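Local coordinates for protein aminotransferase class-III (Ochrobactrum anthropi, PDB 5GHG) that probably transfers amino groups from amines to carbonyl acceptors as an omega-transaminase, and here holds its vitamin B6 cofactor in the aminated pyridoxamine form, at residues Asp38-Glu43 and Asp433-Thr438; Leu128-Ser133 and Ile175-His180; Arg141-Ser146 and Ile212-His217. The protein carries 1 engineered substitution. All coordinates share one frame; numbering follows the deposited sequence.

Contact 1: Asp38-Glu43 and Asp433-Thr438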
loop_
_atom_site.group_PDB
_atom_site.type_symbol
_atom_site.label_atom_id
_atom_site.label_comp_id
_atom_site.label_asym_id
_atom_site.label_seq_id
_atom_site.Cartn_x
_atom_site.Cartn_y
_atom_site.Cartn_z
ATOM N N ASP B 38 -14.954 -7.379 -20.208
ATOM C CA ASP B 38 -14.837 -7.785 -21.607
ATOM C C ASP B 38 -14.392 -6.569 -22.413
ATOM O O ASP B 38 -15.219 -5.711 -22.738
ATOM C CB ASP B 38 -16.185 -8.338 -22.096
ATOM C CG ASP B 38 -16.247 -8.516 -23.599
ATOM O OD1 ASP B 38 -15.197 -8.643 -24.232
ATOM O OD2 ASP B 38 -17.373 -8.551 -24.136
ATOM N N GLY B 39 -13.101 -6.508 -22.744
ATOM C CA GLY B 39 -12.602 -5.370 -23.501
ATOM C C GLY B 39 -12.829 -4.073 -22.740
ATOM O O GLY B 39 -12.406 -3.926 -21.582
ATOM N N ILE B 40 -13.504 -3.106 -23.363
ATOM C CA ILE B 40 -13.763 -1.843 -22.676
ATOM C C ILE B 40 -14.997 -1.906 -21.780
ATOM O O ILE B 40 -15.325 -0.900 -21.142
ATOM C CB ILE B 40 -13.945 -0.648 -23.631
ATOM C CG1 ILE B 40 -15.255 -0.759 -24.421
ATOM C CG2 ILE B 40 -12.716 -0.507 -24.552
ATOM C CD1 ILE B 40 -15.650 0.561 -25.129
ATOM N N TYR B 41 -15.671 -3.052 -21.714
ATOM C CA TYR B 41 -16.939 -3.185 -21.010
ATOM C C TYR B 41 -16.788 -3.953 -19.702
ATOM O O TYR B 41 -15.926 -4.827 -19.564
ATOM C CB TYR B 41 -17.989 -3.916 -21.867
ATOM C CG TYR B 41 -18.138 -3.366 -23.277
ATOM C CD1 TYR B 41 -18.971 -2.284 -23.541
ATOM C CD2 TYR B 41 -17.468 -3.954 -24.338
ATOM C CE1 TYR B 41 -19.107 -1.777 -24.850
ATOM C CE2 TYR B 41 -17.584 -3.457 -25.638
ATOM C CZ TYR B 41 -18.406 -2.375 -25.887
ATOM O OH TYR B 41 -18.509 -1.898 -27.183
ATOM N N VAL B 42 -17.659 -3.640 -18.751
ATOM C CA VAL B 42 -17.859 -4.443 -17.570
ATOM C C VAL B 42 -19.346 -4.739 -17.464
ATOM O O VAL B 42 -20.189 -4.041 -18.034
ATOM C CB VAL B 42 -17.357 -3.771 -16.269
ATOM C CG1 VAL B 42 -15.843 -3.601 -16.295
ATOM C CG2 VAL B 42 -18.029 -2.447 -16.044
ATOM N N GLU B 43 -19.660 -5.782 -16.714
ATOM C CA GLU B 43 -21.027 -6.252 -16.540
ATOM C C GLU B 43 -21.276 -6.427 -15.041
ATOM O O GLU B 43 -20.465 -7.043 -14.353
ATOM C CB GLU B 43 -21.216 -7.541 -17.315
ATOM C CG GLU B 43 -22.478 -8.299 -17.066
ATOM C CD GLU B 43 -22.492 -9.621 -17.846
ATOM O OE1 GLU B 43 -22.095 -9.610 -19.039
ATOM O OE2 GLU B 43 -22.859 -10.651 -17.246
ATOM N N ASP B 433 -12.643 3.990 -32.584
ATOM C CA ASP B 433 -13.376 5.221 -32.863
ATOM C C ASP B 433 -14.887 5.025 -32.734
ATOM O O ASP B 433 -15.585 5.923 -32.269
ATOM C CB ASP B 433 -13.028 5.777 -34.254
ATOM C CG ASP B 433 -11.711 6.556 -34.274
ATOM O OD1 ASP B 433 -11.183 6.921 -33.192
ATOM O OD2 ASP B 433 -11.202 6.833 -35.380
ATOM N N GLN B 434 -15.410 3.870 -33.155
ATOM C CA GLN B 434 -16.844 3.636 -33.024
ATOM C C GLN B 434 -17.280 3.669 -31.562
ATOM O O GLN B 434 -18.370 4.142 -31.239
ATOM C CB GLN B 434 -17.241 2.281 -33.645
ATOM C CG GLN B 434 -16.686 2.028 -35.041
ATOM C CD GLN B 434 -15.329 1.301 -35.027
ATOM O OE1 GLN B 434 -14.254 1.944 -34.966
ATOM N NE2 GLN B 434 -15.366 -0.054 -35.107
ATOM N N GLN B 435 -16.448 3.139 -30.676
ATOM C CA GLN B 435 -16.767 3.130 -29.250
ATOM C C GLN B 435 -16.629 4.526 -28.648
ATOM O O GLN B 435 -17.408 4.906 -27.771
ATOM C CB GLN B 435 -15.871 2.117 -28.543
ATOM C CG GLN B 435 -16.204 0.680 -28.894
ATOM C CD GLN B 435 -15.131 -0.326 -28.472
ATOM O OE1 GLN B 435 -13.937 -0.031 -28.496
ATOM N NE2 GLN B 435 -15.561 -1.522 -28.084
ATOM N N VAL B 436 -15.631 5.294 -29.096
ATOM C CA VAL B 436 -15.533 6.679 -28.670
ATOM C C VAL B 436 -16.788 7.442 -29.075
ATOM O O VAL B 436 -17.322 8.247 -28.304
ATOM C CB VAL B 436 -14.279 7.346 -29.277
ATOM C CG1 VAL B 436 -14.357 8.862 -29.111
ATOM C CG2 VAL B 436 -13.015 6.786 -28.632
ATOM N N ASP B 437 -17.263 7.195 -30.303
ATOM C CA ASP B 437 -18.468 7.843 -30.791
ATOM C C ASP B 437 -19.677 7.489 -29.929
ATOM O O ASP B 437 -20.472 8.363 -29.567
ATOM C CB ASP B 437 -18.710 7.437 -32.249
ATOM C CG ASP B 437 -19.982 8.029 -32.809
ATOM O OD1 ASP B 437 -20.169 9.253 -32.670
ATOM O OD2 ASP B 437 -20.792 7.270 -33.365
ATOM N N THR B 438 -19.834 6.209 -29.603
ATOM C CA THR B 438 -20.923 5.785 -28.733
ATOM C C THR B 438 -20.854 6.470 -27.366
ATOM O O THR B 438 -21.868 6.933 -26.844
ATOM C CB THR B 438 -20.873 4.257 -28.564
ATOM O OG1 THR B 438 -21.034 3.664 -29.847
ATOM C CG2 THR B 438 -21.973 3.762 -27.650
HETATM O O HOH W 1 -13.853 -3.529 -26.234
#
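Ile40 lays its CD1 methyl against the side-chain amide of Gln435, reaching CD at 3.5 Å. The two side chains approach from opposite directions, one from the tip of a beta hairpin and the other from the first turns of the C-terminal helix 433-455. The hairpin joins strands 32-38 and 41-44 through a type II' turn from Asp38 to Tyr41. Gly39 supplies the positive phi of this turn, and a pair of backbone bonds, Asp38 N to Tyr41 O and Tyr41 N to Asp38 O, closes it. This turn turns Ile40 toward the helix. The methyl also lies near CB and CG of Gln435, so the aliphatic part of the glutamine is packed as well as its head.

Tyr41 brings the polar half. Its CG sits anti to the carbonyl carbon (chi1 -50°), and the phenol extends to the glutamine, whose NE2 donates to Tyr41 OH at 3.1 Å. The bond is moderately straight, at 155°, with the hydroxyl tilted slightly from the amide plane; ring and amide are themselves steeply inclined, 72° apart. Ile40 CG1 stands 3.7 Å above the centre of the tyrosine ring, so the isoleucine fills the angle between phenol and amide. On the neighbouring strand 49-52, Ile51 takes both Ile40 and Tyr41, while on the helix side Val436 turns away to pack on Tyr357 and Met358 of helix 347-363. The amide nitrogen has a second acceptor: a water 3.2 Å from Gln435 NE2 also takes the backbone N-H of Ile40.

Contact 2: Leu128-Ser133 and Ile175-His180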
loop_
_atom_site.group_PDB
_atom_site.type_symbol
_atom_site.label_atom_id
_atom_site.label_comp_id
_atom_site.label_asym_id
_atom_site.label_seq_id
_atom_site.Cartn_x
_atom_site.Cartn_y
_atom_site.Cartn_z
ATOM N N LEU B 128 13.207 8.957 0.786
ATOM C CA LEU B 128 14.504 8.934 0.128
ATOM C C LEU B 128 15.083 10.348 0.022
ATOM O O LEU B 128 16.274 10.553 0.243
ATOM C CB LEU B 128 14.375 8.296 -1.253
ATOM C CG LEU B 128 15.576 8.202 -2.192
ATOM C CD1 LEU B 128 15.263 7.188 -3.284
ATOM C CD2 LEU B 128 15.913 9.581 -2.815
ATOM N N ILE B 129 14.234 11.327 -0.274
ATOM C CA ILE B 129 14.688 12.713 -0.386
ATOM C C ILE B 129 15.207 13.226 0.954
ATOM O O ILE B 129 16.254 13.889 1.014
ATOM C CB ILE B 129 13.555 13.590 -0.942
ATOM C CG1 ILE B 129 13.373 13.292 -2.429
ATOM C CG2 ILE B 129 13.850 15.090 -0.729
ATOM C CD1 ILE B 129 12.159 13.938 -3.010
ATOM N N TRP B 130 14.500 12.926 2.055
ATOM C CA TRP B 130 14.978 13.348 3.366
ATOM C C TRP B 130 16.306 12.664 3.721
ATOM O O TRP B 130 17.239 13.300 4.235
ATOM C CB TRP B 130 13.943 13.053 4.446
ATOM C CG TRP B 130 12.719 13.845 4.355
ATOM C CD1 TRP B 130 12.505 14.941 3.577
ATOM C CD2 TRP B 130 11.501 13.624 5.078
ATOM N NE1 TRP B 130 11.235 15.417 3.768
ATOM C CE2 TRP B 130 10.595 14.629 4.686
ATOM C CE3 TRP B 130 11.098 12.677 6.023
ATOM C CZ2 TRP B 130 9.294 14.709 5.193
ATOM C CZ3 TRP B 130 9.802 12.759 6.543
ATOM C CH2 TRP B 130 8.918 13.766 6.119
ATOM N N TYR B 131 16.381 11.363 3.486
ATOM C CA TYR B 131 17.612 10.623 3.691
ATOM C C TYR B 131 18.753 11.233 2.881
ATOM O O TYR B 131 19.853 11.444 3.394
ATOM C CB TYR B 131 17.386 9.154 3.289
ATOM C CG TYR B 131 18.577 8.278 3.485
ATOM C CD1 TYR B 131 18.787 7.609 4.681
ATOM C CD2 TYR B 131 19.513 8.117 2.461
ATOM C CE1 TYR B 131 19.882 6.781 4.847
ATOM C CE2 TYR B 131 20.615 7.321 2.625
ATOM C CZ TYR B 131 20.797 6.650 3.817
ATOM O OH TYR B 131 21.909 5.856 3.975
ATOM N N ARG B 132 18.471 11.568 1.625
ATOM C CA ARG B 132 19.472 12.111 0.725
ATOM C C ARG B 132 19.974 13.488 1.193
ATOM O O ARG B 132 21.174 13.760 1.156
ATOM C CB ARG B 132 18.880 12.202 -0.682
ATOM C CG ARG B 132 19.793 12.781 -1.736
ATOM C CD ARG B 132 19.104 12.857 -3.096
ATOM N NE ARG B 132 19.952 13.472 -4.107
ATOM C CZ ARG B 132 20.064 14.780 -4.307
ATOM N NH1 ARG B 132 19.376 15.641 -3.568
ATOM N NH2 ARG B 132 20.865 15.234 -5.252
ATOM N N SER B 133 19.065 14.360 1.620
ATOM C CA SER B 133 19.485 15.671 2.118
ATOM C C SER B 133 20.350 15.522 3.377
ATOM O O SER B 133 21.301 16.279 3.575
ATOM C CB SER B 133 18.280 16.551 2.391
ATOM O OG SER B 133 17.715 17.008 1.178
ATOM N N ILE B 175 0.911 16.823 7.076
ATOM C CA ILE B 175 1.976 16.886 8.053
ATOM C C ILE B 175 2.876 18.075 7.750
ATOM O O ILE B 175 2.855 18.665 6.650
ATOM C CB ILE B 175 2.800 15.586 8.069
ATOM C CG1 ILE B 175 3.560 15.442 6.747
ATOM C CG2 ILE B 175 1.886 14.392 8.387
ATOM C CD1 ILE B 175 4.315 14.132 6.620
ATOM N N ASP B 176 3.694 18.417 8.737
ATOM C CA ASP B 176 4.691 19.461 8.563
ATOM C C ASP B 176 5.661 19.064 7.438
ATOM O O ASP B 176 5.931 17.879 7.208
ATOM C CB ASP B 176 5.477 19.664 9.867
ATOM C CG ASP B 176 6.543 20.745 9.742
ATOM O OD1 ASP B 176 6.271 21.784 9.085
ATOM O OD2 ASP B 176 7.654 20.568 10.296
ATOM N N ARG B 177 6.177 20.077 6.751
ATOM C CA ARG B 177 7.142 20.016 5.663
ATOM C C ARG B 177 6.493 19.969 4.291
ATOM O O ARG B 177 7.191 20.128 3.292
ATOM C CB ARG B 177 8.143 18.860 5.789
ATOM C CG ARG B 177 9.055 18.965 7.015
ATOM C CD ARG B 177 9.953 17.735 7.097
ATOM N NE ARG B 177 11.043 17.928 8.025
ATOM C CZ ARG B 177 12.056 17.086 8.175
ATOM N NH1 ARG B 177 12.103 15.964 7.463
ATOM N NH2 ARG B 177 13.017 17.367 9.036
ATOM N N ILE B 178 5.189 19.776 4.204
ATOM C CA ILE B 178 4.514 19.700 2.904
ATOM C C ILE B 178 3.803 21.032 2.680
ATOM O O ILE B 178 2.975 21.445 3.495
ATOM C CB ILE B 178 3.530 18.529 2.835
ATOM C CG1 ILE B 178 4.207 17.232 3.232
ATOM C CG2 ILE B 178 2.901 18.461 1.455
ATOM C CD1 ILE B 178 5.501 16.989 2.530
ATOM N N LEU B 179 4.146 21.704 1.587
ATOM C CA LEU B 179 3.569 22.976 1.194
ATOM C C LEU B 179 2.739 22.782 -0.068
ATOM O O LEU B 179 3.024 21.882 -0.869
ATOM C CB LEU B 179 4.676 23.997 0.933
ATOM C CG LEU B 179 5.786 24.067 1.980
ATOM C CD1 LEU B 179 6.907 24.986 1.529
ATOM C CD2 LEU B 179 5.234 24.502 3.321
ATOM N N HIS B 180 1.717 23.613 -0.248
ATOM C CA HIS B 180 0.901 23.578 -1.462
ATOM C C HIS B 180 0.861 24.947 -2.112
ATOM O O HIS B 180 0.492 25.922 -1.476
ATOM C CB HIS B 180 -0.537 23.104 -1.195
ATOM C CG HIS B 180 -0.616 21.701 -0.704
ATOM N ND1 HIS B 180 -0.432 21.380 0.619
ATOM C CD2 HIS B 180 -0.835 20.532 -1.352
ATOM C CE1 HIS B 180 -0.533 20.064 0.771
ATOM N NE2 HIS B 180 -0.786 19.529 -0.411
#
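Trp130 receives the guanidinium group of Arg177 over one face of its indole. Just before it, Ile129 packs on Ala220 and Ala221 of strand 219-224, seating helix 118-135 on the sheet. Trp130 itself then points toward the 175-180 segment, its CG anti to the carbonyl carbon (chi1 -68°). Arg177 stretches out from CG to NE and plants NH1 3.3 Å above the ring plane. Arg177 NH1 lies 3.4 Å from both Trp130 CD2 and Trp130 CE2, the two ends of the bond shared by the two rings.

The guanidinium stands almost upright, its plane 85° from the indole, and so meets the ring with its edge instead of stacking flat. Arg177 CZ lies 4.6 Å from the centroid of the Trp130 six-membered ring and 14° off its normal, a cation-pi interaction. Closer to the backbone, Arg177 CD touches Trp130 CZ2 at 3.6 Å, adding a CH contact to the same face. Indole NE1 donates to Lys142 O, which helps to hold the ring, and Arg177 NH1 also forms a salt bridge with Asp172 of the second subunit. One residue on, Tyr131 meets Phe171 of that subunit. The arrangement places a helix of the large domain of a fold type I aminotransferase beside its sheet's outer strand 178-181, at the dimer interface.

Contact 3: Arg141-Ser146 and Ile212-His217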
loop_
_atom_site.group_PDB
_atom_site.type_symbol
_atom_site.label_atom_id
_atom_site.label_comp_id
_atom_site.label_asym_id
_atom_site.label_seq_id
_atom_site.Cartn_x
_atom_site.Cartn_y
_atom_site.Cartn_z
ATOM N N ARG B 141 17.051 20.991 4.182
ATOM C CA ARG B 141 16.454 20.891 2.842
ATOM C C ARG B 141 15.516 19.681 2.830
ATOM O O ARG B 141 15.865 18.590 2.392
ATOM C CB ARG B 141 17.506 20.807 1.746
ATOM C CG ARG B 141 16.898 21.046 0.368
ATOM C CD ARG B 141 17.892 20.868 -0.772
ATOM N NE ARG B 141 18.857 21.950 -0.819
ATOM C CZ ARG B 141 18.630 23.146 -1.346
ATOM N NH1 ARG B 141 17.454 23.428 -1.881
ATOM N NH2 ARG B 141 19.582 24.075 -1.327
ATOM N N LYS B 142 14.314 19.897 3.361
ATOM C CA LYS B 142 13.371 18.823 3.612
ATOM C C LYS B 142 11.950 19.123 3.147
ATOM O O LYS B 142 11.119 18.215 3.150
ATOM C CB LYS B 142 13.330 18.488 5.107
ATOM C CG LYS B 142 14.701 18.180 5.728
ATOM C CD LYS B 142 15.250 16.845 5.238
ATOM C CE LYS B 142 16.650 16.519 5.793
ATOM N NZ LYS B 142 16.701 16.465 7.282
ATOM N N LYS B 143 11.646 20.350 2.744
ATOM C CA LYS B 143 10.262 20.687 2.421
ATOM C C LYS B 143 9.936 20.233 0.996
ATOM O O LYS B 143 10.782 20.273 0.095
ATOM C CB LYS B 143 10.034 22.192 2.574
ATOM C CG LYS B 143 10.191 22.698 4.033
ATOM C CD LYS B 143 10.181 24.221 4.103
ATOM C CE LYS B 143 10.505 24.766 5.483
ATOM N NZ LYS B 143 10.830 26.227 5.408
ATOM N N ILE B 144 8.697 19.807 0.801
ATOM C CA ILE B 144 8.211 19.369 -0.494
ATOM C C ILE B 144 7.060 20.276 -0.858
ATOM O O ILE B 144 6.134 20.451 -0.053
ATOM C CB ILE B 144 7.730 17.904 -0.479
ATOM C CG1 ILE B 144 8.728 16.975 0.236
ATOM C CG2 ILE B 144 7.349 17.441 -1.900
ATOM C CD1 ILE B 144 9.972 16.716 -0.507
ATOM N N ILE B 145 7.088 20.820 -2.071
ATOM C CA ILE B 145 6.009 21.651 -2.564
ATOM C C ILE B 145 5.120 20.799 -3.474
ATOM O O ILE B 145 5.594 20.234 -4.455
ATOM C CB ILE B 145 6.541 22.875 -3.322
ATOM C CG1 ILE B 145 7.400 23.730 -2.384
ATOM C CG2 ILE B 145 5.384 23.718 -3.869
ATOM C CD1 ILE B 145 8.110 24.866 -3.089
ATOM N N SER B 146 3.833 20.738 -3.145
ATOM C CA SER B 146 2.795 20.117 -3.944
ATOM C C SER B 146 1.826 21.201 -4.386
ATOM O O SER B 146 2.056 22.392 -4.156
ATOM C CB SER B 146 2.075 19.034 -3.120
ATOM O OG SER B 146 1.321 18.214 -3.991
ATOM N N ILE B 212 11.064 31.699 -1.951
ATOM C CA ILE B 212 11.826 32.743 -1.272
ATOM C C ILE B 212 11.365 32.900 0.158
ATOM O O ILE B 212 12.190 32.984 1.084
ATOM C CB ILE B 212 11.741 34.061 -2.060
ATOM C CG1 ILE B 212 12.652 33.978 -3.277
ATOM C CG2 ILE B 212 12.116 35.246 -1.157
ATOM C CD1 ILE B 212 12.402 35.079 -4.309
ATOM N N ALA B 213 10.049 32.915 0.382
ATOM C CA ALA B 213 9.527 33.134 1.729
ATOM C C ALA B 213 9.879 31.973 2.664
ATOM O O ALA B 213 10.128 32.181 3.845
ATOM C CB ALA B 213 8.016 33.341 1.701
ATOM N N GLU B 214 9.868 30.747 2.159
ATOM C CA GLU B 214 10.212 29.603 2.999
ATOM C C GLU B 214 11.717 29.495 3.262
ATOM O O GLU B 214 12.116 28.820 4.211
ATOM C CB GLU B 214 9.693 28.316 2.354
ATOM C CG GLU B 214 8.154 28.201 2.379
ATOM C CD GLU B 214 7.604 28.047 3.785
ATOM O OE1 GLU B 214 8.303 27.430 4.637
ATOM O OE2 GLU B 214 6.484 28.548 4.056
ATOM N N GLY B 215 12.546 30.165 2.456
ATOM C CA GLY B 215 13.976 29.936 2.432
ATOM C C GLY B 215 14.317 28.892 1.389
ATOM O O GLY B 215 14.073 27.691 1.577
ATOM N N PRO B 216 14.856 29.321 0.243
ATOM C CA PRO B 216 15.120 28.359 -0.841
ATOM C C PRO B 216 15.967 27.170 -0.411
ATOM O O PRO B 216 15.787 26.054 -0.936
ATOM C CB PRO B 216 15.834 29.208 -1.893
ATOM C CG PRO B 216 15.363 30.597 -1.627
ATOM C CD PRO B 216 15.218 30.688 -0.135
ATOM N N HIS B 217 16.888 27.378 0.532
ATOM C CA HIS B 217 17.707 26.284 1.038
ATOM C C HIS B 217 16.899 25.240 1.817
ATOM O O HIS B 217 17.449 24.180 2.147
ATOM C CB HIS B 217 18.816 26.847 1.946
ATOM C CG HIS B 217 18.296 27.471 3.196
ATOM N ND1 HIS B 217 17.642 28.687 3.209
ATOM C CD2 HIS B 217 18.312 27.042 4.484
ATOM C CE1 HIS B 217 17.275 28.977 4.444
ATOM N NE2 HIS B 217 17.665 27.994 5.236
HETATM O O HOH W 2 18.318 26.245 -2.829
#
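Lys143 NZ reaches Glu214 OE1 at 2.9 Å, a hydrogen-bonded salt bridge between the start of strand 143-147 and the last turn of helix 196-214. The lysine chain runs extended beyond CG and crosses the glutamate at about a right angle. Glu214 bends at chi2 (-67°), which brings the carboxylate back toward the lysine; the ammonium meets OE1 on its anti lone pair, the one facing away from OE2. Lys143 CE, next to the ammonium, also lies 3.6 Å from Glu214 OE1.

Beside it, Arg141 covers the backbone where the helix has ended. Bent at chi3 (-72°), its chain lays one guanidinium face over His217 O, which stands 3.8 Å above the centre of the group. The stem packs there too, Arg141 CB being 3.4 Å from His217 O. A water at the guanidinium edge, 2.9 Å from Arg141 NH2, accepts from that nitrogen and donates weakly to Pro216 O.

In the next shell, Arg141 NE pairs with Glu138, NH1 donates to Ile219 O, and Lys143 NZ finds a further partner in Thr218 OG1. A leucine in place of Arg141 would probably leave Glu138 without its cation and Ile219 O without this donor, with the guanidinium cover over the His217 carbonyl and the donor to the water lost as well. The chain can turn out of the helix because Gly215 takes a positive phi of 92°, where a side chain would jam against the preceding carbonyl. The turn leads into strand 219-224, completing a beta-alpha-beta crossover from strand 178-181 that passes strand 143-147 lying between them. At this helix C-terminus, Lys143 would probably be favoured both by the carboxylate and by the partial negative charge of the helix end, while offsetting the charge that Glu214 places there.

Contact 1 stands apart from the other two, on the opposite side of the chain's centre and about 42 to 46 Å from them between centres. It ties the N-terminal hairpin to the C-terminal helix. Contacts 2 and 3 lie 9 Å apart, centre to centre, and share one sheet: strands 178-181 and 143-147 are neighbours, with Leu179 O 2.7 Å from Ser146 N. Contact 3 is the surface member; the others are partly buried. Their chemistry differs accordingly: a neutral amide-phenol bond with aliphatic packing in contact 1, a cation on an aromatic face near the second subunit in contact 2, and a salt bridge with water at a helix end in contact 3.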